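Local structure of protein kinase domain-containing protein (Chaetomium thermophilum, 6Z3U) at residues I257-R262 / M302-L307; V282-A287 / S293-G298; K310-P315 / D343-R348. The protein is the CDK7-type kinase of the CAK complex and probably transfers phosphate from ATP to serine and threonine residues of proteins, including the RNA polymerase II tail. All blocks are in the same frame, centred on the assembly; numbering follows the deposited sequence.

All three contacts lie in the C-terminal lobe of the kinase; contact 1 borders the active site. Running from the N terminus, the chain first reaches 257-262, at the end of the activation segment, and contact 1 closes the long loop from there to helix 301-311. Within that loop lies contact 2, where the loop 293-298 folds back on helix 276-291. The two touch directly: Q304 bonds to the backbone of L296 and G298. Contact 3 follows in series, joining the end of helix 301-311 to helix 342-349. It meets contact 2 where L296 packs on H311 and I312, and F295 on R348.

Contact 1: I257-R262 / M302-L307; sequences ITRWYR and MEQITL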
loop_
_atom_site.group_PDB
_atom_site.type_symbol
_atom_site.label_atom_id
_atom_site.label_comp_id
_atom_site.label_asym_id
_atom_site.label_seq_id
_atom_site.Cartn_x
_atom_site.Cartn_y
_atom_site.Cartn_z
ATOM N N ILE B 257 -10.629 -13.600 1.508
ATOM C CA ILE B 257 -11.304 -14.174 0.348
ATOM C C ILE B 257 -12.622 -14.799 0.784
ATOM O O ILE B 257 -12.663 -15.598 1.727
ATOM C CB ILE B 257 -10.433 -15.222 -0.369
ATOM C CG1 ILE B 257 -9.020 -14.690 -0.611
ATOM C CG2 ILE B 257 -11.062 -15.609 -1.696
ATOM C CD1 ILE B 257 -8.089 -15.705 -1.250
ATOM N N THR B 258 -13.702 -14.456 0.089
ATOM C CA THR B 258 -14.991 -15.073 0.366
ATOM C C THR B 258 -14.870 -16.591 0.280
ATOM O O THR B 258 -14.121 -17.124 -0.542
ATOM C CB THR B 258 -16.043 -14.557 -0.615
ATOM O OG1 THR B 258 -16.098 -13.127 -0.546
ATOM C CG2 THR B 258 -17.414 -15.128 -0.278
ATOM N N ARG B 259 -15.613 -17.286 1.147
ATOM C CA ARG B 259 -15.449 -18.730 1.289
ATOM C C ARG B 259 -15.470 -19.437 -0.061
ATOM O O ARG B 259 -14.551 -20.194 -0.393
ATOM C CB ARG B 259 -16.549 -19.295 2.192
ATOM C CG ARG B 259 -16.339 -20.757 2.558
ATOM C CD ARG B 259 -17.494 -21.327 3.369
ATOM N NE ARG B 259 -17.800 -20.525 4.552
ATOM C CZ ARG B 259 -18.848 -19.712 4.670
ATOM N NH1 ARG B 259 -19.025 -19.032 5.793
ATOM N NH2 ARG B 259 -19.724 -19.579 3.681
ATOM N N TRP B 260 -16.511 -19.192 -0.859
ATOM C CA TRP B 260 -16.685 -19.922 -2.110
ATOM C C TRP B 260 -15.481 -19.799 -3.035
ATOM O O TRP B 260 -15.321 -20.632 -3.935
ATOM C CB TRP B 260 -17.939 -19.426 -2.830
ATOM C CG TRP B 260 -19.199 -19.609 -2.041
ATOM C CD1 TRP B 260 -19.333 -20.251 -0.843
ATOM C CD2 TRP B 260 -20.507 -19.135 -2.389
ATOM N NE1 TRP B 260 -20.643 -20.213 -0.429
ATOM C CE2 TRP B 260 -21.382 -19.531 -1.359
ATOM C CE3 TRP B 260 -21.020 -18.416 -3.470
ATOM C CZ2 TRP B 260 -22.741 -19.230 -1.378
ATOM C CZ3 TRP B 260 -22.370 -18.119 -3.488
ATOM C CH2 TRP B 260 -23.215 -18.527 -2.449
ATOM N N TYR B 261 -14.646 -18.778 -2.848
ATOM C CA TYR B 261 -13.480 -18.550 -3.691
ATOM C C TYR B 261 -12.174 -18.701 -2.920
ATOM O O TYR B 261 -11.107 -18.391 -3.462
ATOM C CB TYR B 261 -13.565 -17.160 -4.326
ATOM C CG TYR B 261 -14.918 -16.878 -4.944
ATOM C CD1 TYR B 261 -15.962 -16.385 -4.172
ATOM C CD2 TYR B 261 -15.158 -17.125 -6.288
ATOM C CE1 TYR B 261 -17.200 -16.136 -4.721
ATOM C CE2 TYR B 261 -16.399 -16.877 -6.848
ATOM C CZ TYR B 261 -17.414 -16.383 -6.056
ATOM O OH TYR B 261 -18.650 -16.132 -6.598
ATOM N N ARG B 262 -12.233 -19.185 -1.674
ATOM C CA ARG B 262 -11.046 -19.298 -0.831
ATOM C C ARG B 262 -10.227 -20.513 -1.253
ATOM O O ARG B 262 -10.787 -21.602 -1.414
ATOM C CB ARG B 262 -11.440 -19.452 0.636
ATOM C CG ARG B 262 -10.352 -19.056 1.623
ATOM C CD ARG B 262 -10.699 -19.479 3.046
ATOM N NE ARG B 262 -12.052 -19.113 3.456
ATOM C CZ ARG B 262 -12.432 -17.901 3.843
ATOM N NH1 ARG B 262 -11.561 -16.904 3.879
ATOM N NH2 ARG B 262 -13.692 -17.690 4.198
ATOM N N MET B 302 -15.912 -26.411 6.604
ATOM C CA MET B 302 -15.883 -27.856 6.403
ATOM C C MET B 302 -16.604 -28.236 5.116
ATOM O O MET B 302 -16.188 -29.165 4.415
ATOM C CB MET B 302 -16.501 -28.574 7.603
ATOM C CG MET B 302 -15.711 -28.403 8.892
ATOM S SD MET B 302 -16.174 -29.575 10.183
ATOM C CE MET B 302 -17.944 -29.310 10.269
ATOM N N GLU B 303 -17.696 -27.536 4.793
ATOM C CA GLU B 303 -18.359 -27.772 3.516
ATOM C C GLU B 303 -17.464 -27.353 2.357
ATOM O O GLU B 303 -17.375 -28.060 1.347
ATOM C CB GLU B 303 -19.690 -27.022 3.457
ATOM C CG GLU B 303 -20.774 -27.583 4.369
ATOM C CD GLU B 303 -22.137 -26.957 4.118
ATOM O OE1 GLU B 303 -22.496 -26.753 2.938
ATOM O OE2 GLU B 303 -22.850 -26.668 5.103
ATOM N N GLN B 304 -16.785 -26.212 2.486
ATOM C CA GLN B 304 -15.880 -25.781 1.427
ATOM C C GLN B 304 -14.743 -26.779 1.248
ATOM O O GLN B 304 -14.376 -27.118 0.116
ATOM C CB GLN B 304 -15.328 -24.391 1.735
ATOM C CG GLN B 304 -14.700 -23.705 0.538
ATOM C CD GLN B 304 -15.703 -23.404 -0.556
ATOM O OE1 GLN B 304 -16.908 -23.344 -0.311
ATOM N NE2 GLN B 304 -15.209 -23.219 -1.775
ATOM N N ILE B 305 -14.192 -27.281 2.355
ATOM C CA ILE B 305 -13.139 -28.288 2.266
ATOM C C ILE B 305 -13.678 -29.553 1.611
ATOM O O ILE B 305 -13.055 -30.121 0.706
ATOM C CB ILE B 305 -12.557 -28.581 3.661
ATOM C CG1 ILE B 305 -11.772 -27.370 4.175
ATOM C CG2 ILE B 305 -11.674 -29.823 3.614
ATOM C CD1 ILE B 305 -11.357 -27.478 5.619
ATOM N N THR B 306 -14.849 -30.012 2.058
ATOM C CA THR B 306 -15.438 -31.213 1.477
ATOM C C THR B 306 -15.737 -31.012 -0.003
ATOM O O THR B 306 -15.519 -31.917 -0.817
ATOM C CB THR B 306 -16.713 -31.589 2.232
ATOM O OG1 THR B 306 -16.409 -31.796 3.617
ATOM C CG2 THR B 306 -17.322 -32.855 1.661
ATOM N N LEU B 307 -16.221 -29.825 -0.373
ATOM C CA LEU B 307 -16.551 -29.568 -1.769
ATOM C C LEU B 307 -15.307 -29.620 -2.644
ATOM O O LEU B 307 -15.326 -30.212 -3.728
ATOM C CB LEU B 307 -17.248 -28.216 -1.904
ATOM C CG LEU B 307 -18.725 -28.169 -1.505
ATOM C CD1 LEU B 307 -19.250 -26.740 -1.572
ATOM C CD2 LEU B 307 -19.558 -29.081 -2.386
#
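Q304 reaches from helix 301-311 to the backbone and side-chain stem of R259 and to W260. The apolar part of this approach is alongside: Q304 CB lies 3.9 Å from R259 CG. Separately, Q304 CG approaches the carbonyl of R259, 3.6 Å from R259 O. Q304 has its CG anti to the backbone N (chi1 -164°) and then bends at chi2, which carries the amide past the arginine stem toward the tryptophan. There Q304 OE1 stands 4.0 Å from W260 CD1, oblique to the indole, while the amide and ring planes differ by 19°.

The clear polar bonds of the amide lie outside the two segments. Q304 NE2 is 3.4 Å from R259 O, but the angle is poor for a hydrogen bond. In the loop before the helix, by contrast, Q304 OE1 accepts from G298 N and Q304 NE2 donates to L296 O. R259 is held likewise, by a salt bridge to E301 and a hydrogen bond to G298 O. Replacing Q304 with an alanine would probably leave G298 N and L296 O without their side-chain partners and open a gap beside the R259 stem.

Segment 257-262 corresponds to the P+1 loop of CMGC kinases, at the end of the activation segment; T258 bonds to D220, the predicted proton acceptor. The Y261 side chain packs on M284 of helix 276-291, W260 packs on P297, and Q304 also touches L267 of helix 264-267, so helix 301-311 abuts the P+1 loop with the 293-298 loop wedged beside it.

Contact 2: V282-A287 / S293-G298; sequences VGMVFA and SPFLPG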
loop_
_atom_site.group_PDB
_atom_site.type_symbol
_atom_site.label_atom_id
_atom_site.label_comp_id
_atom_site.label_asym_id
_atom_site.label_seq_id
_atom_site.Cartn_x
_atom_site.Cartn_y
_atom_site.Cartn_z
ATOM N N VAL B 282 -9.626 -16.581 -9.135
ATOM C CA VAL B 282 -9.873 -16.406 -10.562
ATOM C C VAL B 282 -10.391 -17.701 -11.167
ATOM O O VAL B 282 -11.342 -17.700 -11.959
ATOM C CB VAL B 282 -8.594 -15.922 -11.266
ATOM C CG1 VAL B 282 -8.742 -16.032 -12.769
ATOM C CG2 VAL B 282 -8.295 -14.494 -10.863
ATOM N N GLY B 283 -9.780 -18.828 -10.800
ATOM C CA GLY B 283 -10.264 -20.107 -11.289
ATOM C C GLY B 283 -11.724 -20.339 -10.957
ATOM O O GLY B 283 -12.469 -20.909 -11.755
ATOM N N MET B 284 -12.156 -19.900 -9.772
ATOM C CA MET B 284 -13.558 -20.055 -9.395
ATOM C C MET B 284 -14.455 -19.086 -10.155
ATOM O O MET B 284 -15.597 -19.432 -10.482
ATOM C CB MET B 284 -13.720 -19.870 -7.887
ATOM C CG MET B 284 -13.118 -21.005 -7.073
ATOM S SD MET B 284 -13.919 -22.580 -7.432
ATOM C CE MET B 284 -12.627 -23.738 -7.000
ATOM N N VAL B 285 -13.968 -17.876 -10.436
ATOM C CA VAL B 285 -14.724 -16.958 -11.284
ATOM C C VAL B 285 -14.796 -17.496 -12.706
ATOM O O VAL B 285 -15.841 -17.425 -13.363
ATOM C CB VAL B 285 -14.101 -15.552 -11.239
ATOM C CG1 VAL B 285 -14.720 -14.662 -12.297
ATOM C CG2 VAL B 285 -14.278 -14.938 -9.860
ATOM N N PHE B 286 -13.690 -18.049 -13.203
ATOM C CA PHE B 286 -13.706 -18.686 -14.515
ATOM C C PHE B 286 -14.739 -19.804 -14.549
ATOM O O PHE B 286 -15.585 -19.859 -15.448
ATOM C CB PHE B 286 -12.311 -19.223 -14.837
ATOM C CG PHE B 286 -12.111 -19.621 -16.276
ATOM C CD1 PHE B 286 -13.106 -19.444 -17.221
ATOM C CD2 PHE B 286 -10.914 -20.194 -16.674
ATOM C CE1 PHE B 286 -12.908 -19.822 -18.536
ATOM C CE2 PHE B 286 -10.710 -20.572 -17.987
ATOM C CZ PHE B 286 -11.709 -20.388 -18.918
ATOM N N ALA B 287 -14.697 -20.695 -13.558
ATOM C CA ALA B 287 -15.645 -21.803 -13.525
ATOM C C ALA B 287 -17.072 -21.299 -13.380
ATOM O O ALA B 287 -17.990 -21.829 -14.016
ATOM C CB ALA B 287 -15.299 -22.759 -12.384
ATOM N N SER B 293 -23.149 -20.423 -12.370
ATOM C CA SER B 293 -23.487 -20.624 -10.970
ATOM C C SER B 293 -22.197 -20.896 -10.212
ATOM O O SER B 293 -21.214 -21.357 -10.803
ATOM C CB SER B 293 -24.476 -21.785 -10.794
ATOM O OG SER B 293 -23.795 -23.025 -10.784
ATOM N N PRO B 294 -22.163 -20.621 -8.907
ATOM C CA PRO B 294 -20.931 -20.858 -8.145
ATOM C C PRO B 294 -20.506 -22.317 -8.232
ATOM O O PRO B 294 -21.324 -23.232 -8.123
ATOM C CB PRO B 294 -21.310 -20.460 -6.713
ATOM C CG PRO B 294 -22.522 -19.592 -6.852
ATOM C CD PRO B 294 -23.249 -20.097 -8.059
ATOM N N PHE B 295 -19.207 -22.528 -8.454
ATOM C CA PHE B 295 -18.695 -23.887 -8.598
ATOM C C PHE B 295 -18.820 -24.655 -7.286
ATOM O O PHE B 295 -19.442 -25.722 -7.231
ATOM C CB PHE B 295 -17.239 -23.849 -9.067
ATOM C CG PHE B 295 -16.654 -25.206 -9.366
ATOM C CD1 PHE B 295 -17.467 -26.287 -9.662
ATOM C CD2 PHE B 295 -15.282 -25.397 -9.339
ATOM C CE1 PHE B 295 -16.924 -27.527 -9.933
ATOM C CE2 PHE B 295 -14.735 -26.637 -9.608
ATOM C CZ PHE B 295 -15.557 -27.702 -9.904
ATOM N N LEU B 296 -18.228 -24.119 -6.212
ATOM C CA LEU B 296 -18.223 -24.740 -4.892
ATOM C C LEU B 296 -18.812 -23.744 -3.892
ATOM O O LEU B 296 -18.070 -23.005 -3.235
ATOM C CB LEU B 296 -16.810 -25.140 -4.469
ATOM C CG LEU B 296 -15.993 -25.914 -5.500
ATOM C CD1 LEU B 296 -14.560 -26.086 -5.019
ATOM C CD2 LEU B 296 -16.631 -27.260 -5.783
ATOM N N PRO B 297 -20.138 -23.701 -3.758
ATOM C CA PRO B 297 -20.759 -22.764 -2.800
ATOM C C PRO B 297 -20.989 -23.408 -1.435
ATOM O O PRO B 297 -22.115 -23.730 -1.028
ATOM C CB PRO B 297 -22.064 -22.391 -3.510
ATOM C CG PRO B 297 -22.351 -23.538 -4.466
ATOM C CD PRO B 297 -21.156 -24.457 -4.498
ATOM N N GLY B 298 -19.894 -23.611 -0.708
ATOM C CA GLY B 298 -19.994 -24.170 0.626
ATOM C C GLY B 298 -20.521 -23.146 1.615
ATOM O O GLY B 298 -20.223 -21.954 1.529
#
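M284 of helix 276-291 reaches F295 and L296 with the outer half of its side chain. Its CB sets off neither straight at the loop nor away from it; with chi1 -70° and a second bend at chi2 (-62°), the CG brings the sulfur round to the loop. M284 SD then lies 3.7 Å from F295 CD2 and 3.9 Å from F295 CB. Measured to the F295 ring centroid, M284 SD is 5.0 Å away and 77° off the normal, which places it at the ring edge, close to the ring plane. The terminal M284 CE goes further, to 3.6 Å from L296 CD1, while staying 3.9 Å from F295 CD2, and so spans both loop residues.

One turn on, A287 CB meets F295 CB at 4.0 Å, flanking the same stem. One face of the F295 ring is covered by its own neighbour, L296 CD2, which stands 4.0 Å above the ring centre. Beyond the two segments, F349 of helix 342-349 meets the F295 ring edge-to-face, and L296 continues onto L307 and I308 of helix 301-311.

The edge-on sulfur thus makes a Met-aromatic contact, one piece of the buried packing between the αF helix and the loop to αG in the helical C-lobe of a protein kinase.

Contact 3: K310-P315 / D343-R348; sequences KHIGTP and DAYMAR
The hydroxyl oxygen Y345 OH rests against I312, closest to I312 CG1 at 3.7 Å, with I312 CG2 also beside it. H311 O comes no nearer than 4.0 Å to Y345 OH, and no hydrogen bond crosses this contact. The pairing joins the end of the αG helix, 301-311, to helix 342-349, which in the CDK fold lies in the CMGC insert ahead of helix 353-363.

The Y345 ring points its OH end at I312, and the two side chains cross at an oblique angle. The ring also meets W361 with the planes at about 70°, and it touches V357, so its body is packed against helix 353-363 while its phenolic end serves this contact.

Just past I312, G313 leaves helical backbone angles with a positive phi (146°). A CB at these angles would run into the carbonyl O of I312, which a residue with a side chain would not tolerate. The chain then leaves as an extended run, with I312 and T314 bonded to the backbones of W340 and I337.

The second pairing lies nearer the surface. The extended R348 chain spans the gap from its helix and sets its guanidinium beside the H311 imidazole and F295. The flat groups of H311 and R348 stand 77° apart, and H311 CD2 lies near the guanidinium plane, at its edge, 3.8 Å from R348 NH2.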
loop_
_atom_site.group_PDB
_atom_site.type_symbol
_atom_site.label_atom_id
_atom_site.label_comp_id
_atom_site.label_asym_id
_atom_site.label_seq_id
_atom_site.Cartn_x
_atom_site.Cartn_y
_atom_site.Cartn_z
ATOM N N LYS B 310 -14.427 -33.098 -3.145
ATOM C CA LYS B 310 -15.352 -33.815 -4.015
ATOM C C LYS B 310 -15.113 -33.464 -5.480
ATOM O O LYS B 310 -15.035 -34.353 -6.337
ATOM C CB LYS B 310 -16.793 -33.505 -3.602
ATOM C CG LYS B 310 -17.864 -34.215 -4.420
ATOM C CD LYS B 310 -19.249 -33.667 -4.100
ATOM C CE LYS B 310 -20.324 -34.269 -5.001
ATOM N NZ LYS B 310 -20.668 -35.673 -4.635
ATOM N N HIS B 311 -14.979 -32.172 -5.785
ATOM C CA HIS B 311 -14.980 -31.704 -7.165
ATOM C C HIS B 311 -13.593 -31.460 -7.744
ATOM O O HIS B 311 -13.460 -31.417 -8.971
ATOM C CB HIS B 311 -15.795 -30.408 -7.289
ATOM C CG HIS B 311 -17.275 -30.599 -7.152
ATOM N ND1 HIS B 311 -17.845 -31.796 -6.775
ATOM C CD2 HIS B 311 -18.304 -29.745 -7.363
ATOM C CE1 HIS B 311 -19.160 -31.669 -6.752
ATOM N NE2 HIS B 311 -19.465 -30.433 -7.106
ATOM N N ILE B 312 -12.568 -31.291 -6.916
ATOM C CA ILE B 312 -11.205 -31.080 -7.388
ATOM C C ILE B 312 -10.306 -32.258 -7.031
ATOM O O ILE B 312 -9.571 -32.766 -7.878
ATOM C CB ILE B 312 -10.624 -29.758 -6.840
ATOM C CG1 ILE B 312 -11.313 -28.555 -7.487
ATOM C CG2 ILE B 312 -9.125 -29.690 -7.089
ATOM C CD1 ILE B 312 -12.505 -28.058 -6.718
ATOM N N GLY B 313 -10.358 -32.705 -5.791
ATOM C CA GLY B 313 -9.552 -33.818 -5.329
ATOM C C GLY B 313 -9.142 -33.622 -3.881
ATOM O O GLY B 313 -9.029 -32.511 -3.370
ATOM N N THR B 314 -8.918 -34.737 -3.198
ATOM C CA THR B 314 -8.509 -34.691 -1.800
ATOM C C THR B 314 -7.031 -34.328 -1.714
ATOM O O THR B 314 -6.194 -35.067 -2.244
ATOM C CB THR B 314 -8.759 -36.035 -1.121
ATOM O OG1 THR B 314 -10.168 -36.295 -1.056
ATOM C CG2 THR B 314 -8.187 -36.036 0.290
ATOM N N PRO B 315 -6.666 -33.207 -1.088
ATOM C CA PRO B 315 -5.238 -32.910 -0.893
ATOM C C PRO B 315 -4.609 -33.904 0.073
ATOM O O PRO B 315 -5.172 -34.206 1.127
ATOM C CB PRO B 315 -5.237 -31.484 -0.328
ATOM C CG PRO B 315 -6.590 -31.309 0.270
ATOM C CD PRO B 315 -7.527 -32.123 -0.578
ATOM N N ASP B 343 -9.144 -33.993 -18.446
ATOM C CA ASP B 343 -10.259 -34.624 -19.143
ATOM C C ASP B 343 -11.529 -34.578 -18.304
ATOM O O ASP B 343 -12.623 -34.340 -18.829
ATOM C CB ASP B 343 -9.899 -36.065 -19.499
ATOM C CG ASP B 343 -8.722 -36.148 -20.450
ATOM O OD1 ASP B 343 -8.141 -35.085 -20.759
ATOM O OD2 ASP B 343 -8.382 -37.269 -20.887
ATOM N N ALA B 344 -11.403 -34.780 -16.991
ATOM C CA ALA B 344 -12.585 -34.833 -16.142
ATOM C C ALA B 344 -13.341 -33.513 -16.149
ATOM O O ALA B 344 -14.563 -33.498 -15.969
ATOM C CB ALA B 344 -12.186 -35.203 -14.716
ATOM N N TYR B 345 -12.642 -32.399 -16.367
ATOM C CA TYR B 345 -13.298 -31.100 -16.396
ATOM C C TYR B 345 -14.001 -30.827 -17.717
ATOM O O TYR B 345 -14.868 -29.948 -17.772
ATOM C CB TYR B 345 -12.281 -29.986 -16.134
ATOM C CG TYR B 345 -11.751 -29.950 -14.719
ATOM C CD1 TYR B 345 -10.817 -30.878 -14.283
ATOM C CD2 TYR B 345 -12.181 -28.982 -13.823
ATOM C CE1 TYR B 345 -10.330 -30.846 -12.990
ATOM C CE2 TYR B 345 -11.698 -28.941 -12.530
ATOM C CZ TYR B 345 -10.772 -29.874 -12.120
ATOM O OH TYR B 345 -10.291 -29.842 -10.835
ATOM N N MET B 346 -13.652 -31.563 -18.774
ATOM C CA MET B 346 -14.192 -31.265 -20.097
ATOM C C MET B 346 -15.707 -31.413 -20.122
ATOM O O MET B 346 -16.401 -30.650 -20.805
ATOM C CB MET B 346 -13.550 -32.185 -21.135
ATOM C CG MET B 346 -13.410 -31.570 -22.516
ATOM S SD MET B 346 -12.205 -30.232 -22.574
ATOM C CE MET B 346 -10.685 -31.108 -22.197
ATOM N N ALA B 347 -16.241 -32.389 -19.383
ATOM C CA ALA B 347 -17.666 -32.688 -19.465
ATOM C C ALA B 347 -18.517 -31.513 -19.000
ATOM O O ALA B 347 -19.530 -31.184 -19.629
ATOM C CB ALA B 347 -17.983 -33.932 -18.636
ATOM N N ARG B 348 -18.133 -30.878 -17.894
ATOM C CA ARG B 348 -18.926 -29.796 -17.324
ATOM C C ARG B 348 -18.501 -28.428 -17.844
ATOM O O ARG B 348 -19.352 -27.564 -18.080
ATOM C CB ARG B 348 -18.820 -29.828 -15.797
ATOM C CG ARG B 348 -19.850 -28.978 -15.070
ATOM C CD ARG B 348 -19.692 -29.099 -13.559
ATOM N NE ARG B 348 -20.721 -28.360 -12.833
ATOM C CZ ARG B 348 -20.785 -28.271 -11.508
ATOM N NH1 ARG B 348 -21.757 -27.575 -10.935
ATOM N NH2 ARG B 348 -19.879 -28.881 -10.755
#